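Local coordinates for protein phosphoribosylglycinamide synthetase (Anaerococcus prevotii, PDB 4DIM) that probably binds ATP and a metal ion and acts as a ligase of the ATP-grasp type, at residues 73-78 / 85-90; 95-100 / 305-310. One frame throughout, in Å; residues are numbered along the deposited sequence.

Interaction 1: 73-78 / 85-90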
loop_
_atom_site.group_PDB
_atom_site.type_symbol
_atom_site.label_atom_id
_atom_site.label_comp_id
_atom_site.label_asym_id
_atom_site.label_seq_id
_atom_site.Cartn_x
_atom_site.Cartn_y
_atom_site.Cartn_z
ATOM N N ASP A 73 10.662 -18.944 -12.309
ATOM C CA ASP A 73 11.881 -18.686 -11.547
ATOM C C ASP A 73 11.515 -17.866 -10.310
ATOM O O ASP A 73 12.154 -18.035 -9.272
ATOM C CB ASP A 73 12.943 -17.989 -12.399
ATOM C CG ASP A 73 13.525 -18.953 -13.407
ATOM O OD1 ASP A 73 14.178 -19.933 -12.979
ATOM O OD2 ASP A 73 13.249 -18.781 -14.619
ATOM N N GLY A 74 10.471 -17.034 -10.418
ATOM C CA GLY A 74 9.948 -16.256 -9.307
ATOM C C GLY A 74 8.524 -15.781 -9.521
ATOM O O GLY A 74 7.916 -15.997 -10.568
ATOM N N ALA A 75 7.987 -15.101 -8.514
ATOM C CA ALA A 75 6.672 -14.473 -8.606
ATOM C C ALA A 75 6.655 -13.200 -7.785
ATOM O O ALA A 75 7.400 -13.038 -6.811
ATOM C CB ALA A 75 5.554 -15.409 -8.179
ATOM N N ALA A 76 5.855 -12.256 -8.252
ATOM C CA ALA A 76 5.779 -10.977 -7.590
ATOM C C ALA A 76 4.403 -10.384 -7.720
ATOM O O ALA A 76 3.628 -10.760 -8.583
ATOM C CB ALA A 76 6.820 -10.043 -8.180
ATOM N N THR A 77 4.082 -9.520 -6.797
ATOM C CA THR A 77 2.835 -8.764 -6.782
ATOM C C THR A 77 3.248 -7.435 -6.316
ATOM O O THR A 77 4.348 -7.288 -5.788
ATOM C CB THR A 77 1.727 -9.416 -5.934
ATOM O OG1 THR A 77 0.463 -8.797 -6.247
ATOM C CG2 THR A 77 1.983 -9.318 -4.455
ATOM N N CYS A 78 2.425 -6.448 -6.563
ATOM C CA CYS A 78 2.771 -5.111 -6.170
ATOM C C CYS A 78 1.524 -4.262 -6.195
ATOM O O CYS A 78 0.553 -4.616 -6.860
ATOM C CB CYS A 78 3.891 -4.574 -7.081
ATOM S SG CYS A 78 3.370 -3.427 -8.395
ATOM N N VAL A 85 -1.719 -13.379 -0.654
ATOM C CA VAL A 85 -1.711 -14.714 -0.059
ATOM C C VAL A 85 -1.313 -15.724 -1.125
ATOM O O VAL A 85 -0.423 -16.527 -0.894
ATOM C CB VAL A 85 -3.076 -15.038 0.557
ATOM C CG1 VAL A 85 -3.163 -16.518 0.943
ATOM C CG2 VAL A 85 -3.311 -14.136 1.763
ATOM N N SER A 86 -1.956 -15.667 -2.301
ATOM C CA SER A 86 -1.658 -16.562 -3.425
ATOM C C SER A 86 -0.174 -16.502 -3.740
ATOM O O SER A 86 0.437 -17.555 -3.815
ATOM C CB SER A 86 -2.504 -16.197 -4.634
ATOM O OG SER A 86 -3.805 -15.837 -4.203
ATOM N N LEU A 87 0.447 -15.307 -3.750
ATOM C CA LEU A 87 1.907 -15.226 -3.933
ATOM C C LEU A 87 2.662 -16.033 -2.865
ATOM O O LEU A 87 3.584 -16.789 -3.178
ATOM C CB LEU A 87 2.369 -13.789 -3.846
ATOM C CG LEU A 87 3.877 -13.545 -3.850
ATOM C CD1 LEU A 87 4.544 -14.170 -5.057
ATOM C CD2 LEU A 87 4.136 -12.068 -3.870
ATOM N N ALA A 88 2.279 -15.838 -1.603
ATOM C CA ALA A 88 2.879 -16.518 -0.472
ATOM C C ALA A 88 2.818 -18.060 -0.646
ATOM O O ALA A 88 3.835 -18.738 -0.424
ATOM C CB ALA A 88 2.184 -16.088 0.809
ATOM N N ARG A 89 1.666 -18.599 -1.126
ATOM C CA ARG A 89 1.550 -20.031 -1.376
ATOM C C ARG A 89 2.451 -20.448 -2.546
ATOM O O ARG A 89 3.165 -21.460 -2.424
ATOM C CB ARG A 89 0.109 -20.486 -1.643
ATOM C CG ARG A 89 -0.053 -21.999 -1.307
ATOM C CD ARG A 89 -1.493 -22.477 -1.299
ATOM N NE ARG A 89 -2.195 -22.049 -0.092
ATOM C CZ ARG A 89 -3.491 -22.236 0.148
ATOM N NH1 ARG A 89 -4.260 -22.858 -0.743
ATOM N NH2 ARG A 89 -4.034 -21.798 1.282
ATOM N N ILE A 90 2.450 -19.665 -3.656
ATOM C CA ILE A 90 3.344 -19.927 -4.812
ATOM C C ILE A 90 4.785 -20.120 -4.288
ATOM O O ILE A 90 5.419 -21.118 -4.580
ATOM C CB ILE A 90 3.294 -18.778 -5.888
ATOM C CG1 ILE A 90 1.999 -18.797 -6.651
ATOM C CG2 ILE A 90 4.474 -18.869 -6.880
ATOM C CD1 ILE A 90 1.691 -17.492 -7.269
#
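In the parallel sheet near the N-terminus, edge strand 74-76 packs against helix 84-94, and Ala-75 meets Leu-87 at the centre. The segment axes approach to 8.6 Å and run nearly antiparallel, at 168°. The contact is apolar and buried. Leu-87 fills most of it from the helix side. Its CG is anti to the backbone N (chi1 173°), which carries the branch toward the strand; the second torsion then turns one methyl to Ala-75 and the other to Thr-77. Leu-87 CD1 touches Ala-75 CB at 3.5 Å and also lies near the carbonyl oxygen of that residue. Leu-87 CD2 meets Thr-77 CG2 at 3.5 Å. The Leu-87 and Thr-77 side chains cross obliquely, methyl against methyl. Thr-77 offers CG2 to the helix while OG1 turns to another partner. OG1 is anti to the backbone N (chi1 -166°) and hydrogen-bonds to Leu-13 O on strand 9-13. The hydroxyl is thus satisfied by a backbone carbonyl, and the methyl is left for the helix. One turn on from Leu-87, Ile-90 CG2 lies against Ala-75 CB at 3.9 Å. The small alanine therefore sits under two branched side chains, and Ile-90 also packs on Leu-11 and Leu-13. Cutting Leu-87 back to an alanine would probably open a gap over Ala-75 and leave the Thr-77 methyl without its partner on the helix. Leu-99, from the loop after the helix, adds apolar cover to Leu-87. Further round the helix, Arg-89 forms salt bridges with Asp-61 and Glu-101. A helix that follows a parallel strand and runs back across one face of the sheet, its apolar side turned inward, is characteristic of the layered, Rossmann-like alpha/beta fold of the N-terminal domain in ATP-grasp ligases.

Interaction 2: 95-100 / 305-310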
loop_
_atom_site.group_PDB
_atom_site.type_symbol
_atom_site.label_atom_id
_atom_site.label_comp_id
_atom_site.label_asym_id
_atom_site.label_seq_id
_atom_site.Cartn_x
_atom_site.Cartn_y
_atom_site.Cartn_z
ATOM N N ASN A 95 8.968 -23.144 -3.929
ATOM C CA ASN A 95 10.243 -22.829 -3.277
ATOM C C ASN A 95 10.944 -21.660 -3.994
ATOM O O ASN A 95 12.136 -21.675 -4.299
ATOM C CB ASN A 95 11.144 -24.078 -3.175
ATOM C CG ASN A 95 12.276 -23.941 -2.167
ATOM O OD1 ASN A 95 12.140 -23.319 -1.101
ATOM N ND2 ASN A 95 13.432 -24.508 -2.483
ATOM N N LEU A 96 10.176 -20.626 -4.216
ATOM C CA LEU A 96 10.637 -19.400 -4.855
ATOM C C LEU A 96 10.871 -18.379 -3.763
ATOM O O LEU A 96 10.297 -18.521 -2.679
ATOM C CB LEU A 96 9.577 -18.926 -5.862
ATOM C CG LEU A 96 9.098 -19.972 -6.840
ATOM C CD1 LEU A 96 8.083 -19.419 -7.790
ATOM C CD2 LEU A 96 10.252 -20.570 -7.618
ATOM N N VAL A 97 11.731 -17.377 -4.009
ATOM C CA VAL A 97 11.984 -16.334 -3.013
ATOM C C VAL A 97 10.725 -15.449 -2.845
ATOM O O VAL A 97 10.035 -15.151 -3.834
ATOM C CB VAL A 97 13.235 -15.505 -3.370
ATOM C CG1 VAL A 97 13.344 -14.256 -2.510
ATOM C CG2 VAL A 97 14.495 -16.371 -3.214
ATOM N N GLY A 98 10.433 -15.105 -1.581
ATOM C CA GLY A 98 9.290 -14.290 -1.204
ATOM C C GLY A 98 8.806 -14.451 0.226
ATOM O O GLY A 98 9.414 -15.171 1.016
ATOM N N LEU A 99 7.701 -13.756 0.579
ATOM C CA LEU A 99 7.065 -13.899 1.898
ATOM C C LEU A 99 6.436 -15.297 2.034
ATOM O O LEU A 99 6.141 -15.931 1.019
ATOM C CB LEU A 99 6.011 -12.818 2.154
ATOM C CG LEU A 99 4.596 -12.981 1.528
ATOM C CD1 LEU A 99 3.674 -11.890 2.007
ATOM C CD2 LEU A 99 4.637 -12.958 0.019
ATOM N N ASN A 100 6.247 -15.783 3.278
ATOM C CA ASN A 100 5.671 -17.106 3.522
ATOM C C ASN A 100 4.173 -16.933 3.839
ATOM O O ASN A 100 3.752 -15.839 4.181
ATOM C CB ASN A 100 6.462 -17.908 4.615
ATOM C CG ASN A 100 6.460 -17.344 6.015
ATOM O OD1 ASN A 100 5.416 -17.053 6.577
ATOM N ND2 ASN A 100 7.612 -17.263 6.664
ATOM N N ALA A 305 12.595 -11.393 -6.390
ATOM C CA ALA A 305 11.600 -12.408 -6.761
ATOM C C ALA A 305 12.228 -13.581 -7.445
ATOM O O ALA A 305 11.940 -14.708 -7.050
ATOM C CB ALA A 305 10.520 -11.830 -7.688
ATOM N N ILE A 306 13.050 -13.328 -8.486
ATOM C CA ILE A 306 13.648 -14.414 -9.311
ATOM C C ILE A 306 14.928 -15.060 -8.673
ATOM O O ILE A 306 15.691 -15.715 -9.398
ATOM C CB ILE A 306 13.945 -13.944 -10.781
ATOM C CG1 ILE A 306 15.018 -12.815 -10.852
ATOM C CG2 ILE A 306 12.666 -13.494 -11.454
ATOM C CD1 ILE A 306 15.651 -12.606 -12.217
ATOM N N SER A 307 15.132 -14.906 -7.335
ATOM C CA SER A 307 16.253 -15.469 -6.577
ATOM C C SER A 307 17.590 -14.812 -6.988
ATOM O O SER A 307 18.610 -15.489 -7.068
ATOM C CB SER A 307 16.292 -16.992 -6.704
ATOM O OG SER A 307 16.774 -17.606 -5.515
ATOM N N GLU A 308 17.575 -13.473 -7.229
ATOM C CA GLU A 308 18.777 -12.673 -7.485
ATOM C C GLU A 308 18.915 -11.619 -6.358
ATOM O O GLU A 308 18.039 -11.508 -5.484
ATOM C CB GLU A 308 18.774 -12.020 -8.883
ATOM C CG GLU A 308 18.878 -13.007 -10.034
ATOM C CD GLU A 308 20.094 -13.917 -10.064
ATOM O OE1 GLU A 308 19.955 -15.053 -10.573
ATOM O OE2 GLU A 308 21.173 -13.512 -9.571
ATOM N N ASN A 309 20.069 -10.916 -6.342
ATOM C CA ASN A 309 20.418 -9.960 -5.310
ATOM C C ASN A 309 19.899 -8.527 -5.588
ATOM O O ASN A 309 20.437 -7.815 -6.445
ATOM C CB ASN A 309 21.942 -9.916 -5.135
ATOM C CG ASN A 309 22.413 -9.246 -3.860
ATOM O OD1 ASN A 309 21.618 -8.825 -3.003
ATOM N ND2 ASN A 309 23.728 -9.161 -3.696
ATOM N N PRO A 310 18.965 -8.039 -4.756
ATOM C CA PRO A 310 18.541 -6.648 -4.886
ATOM C C PRO A 310 19.604 -5.627 -4.433
ATOM O O PRO A 310 19.543 -4.470 -4.833
ATOM C CB PRO A 310 17.292 -6.582 -3.988
ATOM C CG PRO A 310 17.452 -7.619 -3.012
ATOM C CD PRO A 310 18.257 -8.708 -3.644
#
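Val-97 holds CG1 anti to its backbone N (chi1 168°), which places CG2 anti to the carbonyl carbon and beside Ser-307. The partner is the end of helix 297-305, closed by a Schellman motif. Ser-307 is the C-prime residue there, with a positive phi of 67°. Its N bonds back to Met-304 O, and Glu-308 N bonds to Ser-303 O. This turn brings Ser-307 round to the valine. Val-97 comes from the loop between helices 84-94 and 101-108, so the contact joins this loop to the C-terminal end of a helix about 200 residues later. Val-97 CG2 lies 3.9 Å from Ser-307 CA and 4.0 Å from Ser-307 CB, and so runs alongside both the backbone and the start of the side chain. Ala-305 takes part through its backbone. Its CB points away from the loop, and Ala-305 O lies 4.0 Å from Val-97 CB. The carbonyl oxygens of Val-97 and Ala-305 also approach to 3.8 Å; neither can donate to the other. The inner side of the helix end is held by the sheet: Ala-305 and Ile-306 rest on Leu-10 of strand 9-13. Val-97 packs on Met-304 as well, so it covers the last turn as well as the cap. The side chain of Glu-308 forms a salt bridge with Lys-8, and Asn-309 OD1 accepts from Leu-311 N at the start of helix 311-314. The nearest approach of the two side chains is a van der Waals touch: Val-97 CG2 stands 3.5 Å from Ser-307 OG.

In the fold
Interactions 1 and 2 are neighbours, with centres about 9 Å apart on the same side of the chain's centre. They follow in series: the helix of interaction 1 leads straight into the 95-100 loop of interaction 2. The two also touch directly. Leu-96 CD1 packs on Ile-90 CG2 at 3.8 Å, and Leu-96 CD2 lies 3.6 Å from Asp-73 O. On the other side of strand 74-76, Ala-305 CB lies 3.5 Å from Ala-75 O. The strand is thus covered by its own following helix and by the end of helix 297-305, from much later in the chain. Interaction 1 is apolar, interaction 2 also involves oxygens, and neither includes a ligand or metal.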